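Local coordinates for protein triosephosphate isomerase (Trichomonas vaginalis, PDB 4O4V) that probably catalyses the interconversion of D-glyceraldehyde 3-phosphate and dihydroxyacetone phosphate in glycolysis and gluconeogenesis, at residues E166-W169 with A170-T173; F230-G233 with G234-L237. All coordinates share one frame; numbering follows the deposited sequence.

Interaction 1: E166-W169 with A170-T173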
loop_
_atom_site.group_PDB
_atom_site.type_symbol
_atom_site.label_atom_id
_atom_site.label_comp_id
_atom_site.label_asym_id
_atom_site.label_seq_id
_atom_site.Cartn_x
_atom_site.Cartn_y
_atom_site.Cartn_z
ATOM N N GLU A 166 -14.710 -3.068 15.736
ATOM C CA GLU A 166 -13.722 -4.138 15.939
ATOM C C GLU A 166 -13.412 -4.220 17.428
ATOM O O GLU A 166 -12.849 -3.285 17.998
ATOM C CB GLU A 166 -12.420 -3.834 15.195
ATOM C CG GLU A 166 -12.571 -3.736 13.707
ATOM C CD GLU A 166 -11.186 -3.545 13.093
ATOM O OE1 GLU A 166 -10.390 -4.556 13.028
ATOM O OE2 GLU A 166 -10.786 -2.397 12.896
ATOM N N PRO A 167 -13.730 -5.352 18.068
ATOM C CA PRO A 167 -13.373 -5.521 19.468
ATOM C C PRO A 167 -11.885 -5.884 19.575
ATOM O O PRO A 167 -11.527 -7.063 19.729
ATOM C CB PRO A 167 -14.299 -6.658 19.901
ATOM C CG PRO A 167 -14.460 -7.487 18.705
ATOM C CD PRO A 167 -14.513 -6.488 17.546
ATOM N N ILE A 168 -11.020 -4.906 19.507
ATOM C CA ILE A 168 -9.587 -5.152 19.443
ATOM C C ILE A 168 -9.126 -5.831 20.737
ATOM O O ILE A 168 -8.191 -6.663 20.722
ATOM C CB ILE A 168 -8.817 -3.857 19.141
ATOM C CG1 ILE A 168 -9.224 -3.286 17.779
ATOM C CG2 ILE A 168 -7.283 -4.114 19.176
ATOM C CD1 ILE A 168 -8.713 -1.878 17.517
ATOM N N TRP A 169 -9.805 -5.553 21.831
ATOM C CA TRP A 169 -9.578 -6.205 23.108
ATOM C C TRP A 169 -9.766 -7.704 23.082
ATOM O O TRP A 169 -9.385 -8.355 24.075
ATOM C CB TRP A 169 -10.553 -5.595 24.122
ATOM C CG TRP A 169 -11.987 -5.719 23.787
ATOM C CD1 TRP A 169 -12.755 -4.832 23.073
ATOM C CD2 TRP A 169 -12.869 -6.763 24.177
ATOM N NE1 TRP A 169 -14.035 -5.279 22.983
ATOM C CE2 TRP A 169 -14.145 -6.450 23.681
ATOM C CE3 TRP A 169 -12.709 -7.941 24.926
ATOM C CZ2 TRP A 169 -15.240 -7.251 23.906
ATOM C CZ3 TRP A 169 -13.803 -8.729 25.137
ATOM C CH2 TRP A 169 -15.044 -8.382 24.645
ATOM N N ALA A 170 -10.372 -8.237 22.035
ATOM C CA ALA A 170 -10.593 -9.668 21.875
ATOM C C ALA A 170 -9.712 -10.268 20.776
ATOM O O ALA A 170 -9.924 -11.440 20.424
ATOM C CB ALA A 170 -12.052 -9.975 21.641
ATOM N N ILE A 171 -8.717 -9.549 20.293
ATOM C CA ILE A 171 -7.800 -10.059 19.258
ATOM C C ILE A 171 -6.472 -10.343 19.850
ATOM O O ILE A 171 -5.695 -9.456 20.187
ATOM C CB ILE A 171 -7.529 -9.016 18.137
ATOM C CG1 ILE A 171 -8.843 -8.603 17.528
ATOM C CG2 ILE A 171 -6.610 -9.603 17.069
ATOM C CD1 ILE A 171 -8.730 -7.506 16.465
ATOM N N GLY A 172 -6.167 -11.627 19.999
ATOM C CA GLY A 172 -4.868 -12.017 20.477
ATOM C C GLY A 172 -4.588 -11.653 21.917
ATOM O O GLY A 172 -3.447 -11.496 22.308
ATOM N N THR A 173 -5.640 -11.542 22.725
ATOM C CA THR A 173 -5.501 -11.130 24.114
ATOM C C THR A 173 -5.827 -12.251 25.104
ATOM O O THR A 173 -5.622 -12.087 26.281
ATOM C CB THR A 173 -6.468 -9.990 24.415
ATOM O OG1 THR A 173 -7.747 -10.497 24.118
ATOM C CG2 THR A 173 -6.138 -8.726 23.602
HETATM O O HOH W 1 -5.331 -6.596 20.725
#
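One face of the W169 indole carries the methyl of A170: CB stands 4.1 Å from the centroid of the six-membered ring, 19° off its normal, a CH-pi contact. The carbonyl oxygen of P167 lies above the same face, offset toward the rim, while NE1 bonds to the hydroxyl of Y165. This is the start of loop 6 of the TIM barrel, the mobile lid after strand 161-165; in relatives such a tryptophan-tyrosine bond is a mark of the open lid. With chi1 at 59° the W169 indole swings over the peptide that follows it, and its CG lies 3.5 Å from A170 N. Two successive bonds wind the chain into a 3-10 turn: A170 N reaches P167 O at 2.8 Å, and I171 N reaches I168 O at 3.0 Å. Farther on, the T173 hydroxyl donates to W169 O, with OG1 2.7 Å away and above the carbonyl plane; OG1 also meets K175 N, which ties the turn to the following residues. I168 O has a second donor besides I171 N, a water at 2.9 Å whose other hydrogen goes to I171 O.

Interaction 2: F230-G233 with G234-L237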
loop_
_atom_site.group_PDB
_atom_site.type_symbol
_atom_site.label_atom_id
_atom_site.label_comp_id
_atom_site.label_asym_id
_atom_site.label_seq_id
_atom_site.Cartn_x
_atom_site.Cartn_y
_atom_site.Cartn_z
ATOM N N PHE A 230 -21.593 -7.460 8.941
ATOM C CA PHE A 230 -20.282 -7.925 9.356
ATOM C C PHE A 230 -19.190 -7.399 8.462
ATOM O O PHE A 230 -19.402 -7.261 7.236
ATOM C CB PHE A 230 -20.208 -9.462 9.328
ATOM C CG PHE A 230 -21.252 -10.106 10.182
ATOM C CD1 PHE A 230 -21.219 -9.930 11.548
ATOM C CD2 PHE A 230 -22.279 -10.873 9.651
ATOM C CE1 PHE A 230 -22.171 -10.489 12.360
ATOM C CE2 PHE A 230 -23.225 -11.419 10.466
ATOM C CZ PHE A 230 -23.171 -11.252 11.820
ATOM N N LEU A 231 -18.021 -7.154 9.035
ATOM C CA LEU A 231 -16.774 -7.053 8.277
ATOM C C LEU A 231 -15.997 -8.295 8.669
ATOM O O LEU A 231 -15.494 -8.414 9.790
ATOM C CB LEU A 231 -16.004 -5.764 8.613
ATOM C CG LEU A 231 -14.751 -5.569 7.739
ATOM C CD1 LEU A 231 -15.080 -5.481 6.272
ATOM C CD2 LEU A 231 -13.974 -4.328 8.192
ATOM N N VAL A 232 -15.974 -9.272 7.774
ATOM C CA VAL A 232 -15.500 -10.630 8.053
ATOM C C VAL A 232 -14.029 -10.707 7.783
ATOM O O VAL A 232 -13.548 -10.210 6.755
ATOM C CB VAL A 232 -16.241 -11.631 7.148
ATOM C CG1 VAL A 232 -15.831 -13.067 7.447
ATOM C CG2 VAL A 232 -17.745 -11.498 7.289
ATOM N N GLY A 233 -13.305 -11.380 8.651
ATOM C CA GLY A 233 -11.887 -11.657 8.482
ATOM C C GLY A 233 -11.638 -12.963 7.756
ATOM O O GLY A 233 -12.019 -13.144 6.595
ATOM N N GLY A 234 -11.015 -13.916 8.430
ATOM C CA GLY A 234 -10.550 -15.132 7.806
ATOM C C GLY A 234 -11.596 -15.966 7.100
ATOM O O GLY A 234 -11.284 -16.613 6.108
ATOM N N ALA A 235 -12.835 -15.974 7.587
ATOM C CA ALA A 235 -13.878 -16.725 6.909
ATOM C C ALA A 235 -14.175 -16.216 5.498
ATOM O O ALA A 235 -14.798 -16.912 4.713
ATOM C CB ALA A 235 -15.125 -16.824 7.742
ATOM N N SER A 236 -13.762 -14.987 5.200
ATOM C CA SER A 236 -13.861 -14.404 3.857
ATOM C C SER A 236 -13.228 -15.273 2.779
ATOM O O SER A 236 -13.669 -15.283 1.633
ATOM C CB SER A 236 -13.239 -12.989 3.793
ATOM O OG SER A 236 -13.790 -12.107 4.746
ATOM N N LEU A 237 -12.177 -15.996 3.152
ATOM C CA LEU A 237 -11.354 -16.780 2.250
ATOM C C LEU A 237 -11.871 -18.211 2.144
ATOM O O LEU A 237 -11.245 -19.043 1.496
ATOM C CB LEU A 237 -9.910 -16.822 2.788
ATOM C CG LEU A 237 -9.247 -15.452 2.975
ATOM C CD1 LEU A 237 -7.908 -15.583 3.678
ATOM C CD2 LEU A 237 -9.059 -14.768 1.636
#
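After G233, whose backbone angles (phi -90°, psi -116°) take the chain off the end of strand 229-232, G234 to L237 wind into a 3-10 turn held by two backbone bonds, S236 N to G233 O at 2.9 Å and L237 N to G234 O at 3.1 Å. This is loop 8 of the TIM barrel, at the carboxyl end of the last strand and ahead of helix 240-246. S236 also bends its side chain back toward the strand end, so that OG comes within 2.8 Å of G233 O and equally within 2.8 Å of V232 O. The side chain has a second conformer as well, which makes its part in the closure less certain than that of the amide.

V232 supplies the apolar half of the contact. With CG1 anti to the backbone N (chi1 -177°), that methyl runs forward beside the turn, 3.8 Å from A235 CB and 3.6 Å from S236 N. Both V232 and A235 also touch I244 of helix 240-246, so strand end, turn and helix share one apolar patch.

In relatives, the backbone N-H groups of two consecutive glycines in this loop bind the substrate phosphate. Here the N-H bonds of G233 and G234, placed from the backbone atoms, point to the same side, roughly 45° apart, which is consistent with a shared anionic partner. The chemistry thus divides the work: G233 O accepts from S236 N within the turn, while the neighbouring amides point together and could serve an anion, as in relatives.

Interaction 1 opens loop 6, after strand 161-165; interaction 2 spans the end of strand 229-232 and the start of loop 8. Strand 207-209 stands between those strands: it pairs with 161-165 in the sheet, and L231 bonds to Y209 through the backbone, so the two contacts are two strands apart round the barrel. The centres of interactions 1 and 2 are about 15 Å apart. Between interactions 1 and 2 the nearest atoms are about 6 Å apart, without touching. In relatives both loops line the substrate phosphate pocket, loop 6 as the moving lid and loop 8 through its backbone amides. A bound sodium lies about 13 Å from the W169 side chain, and one lies about 14 Å from that of V232, so neither contact is part of a metal site.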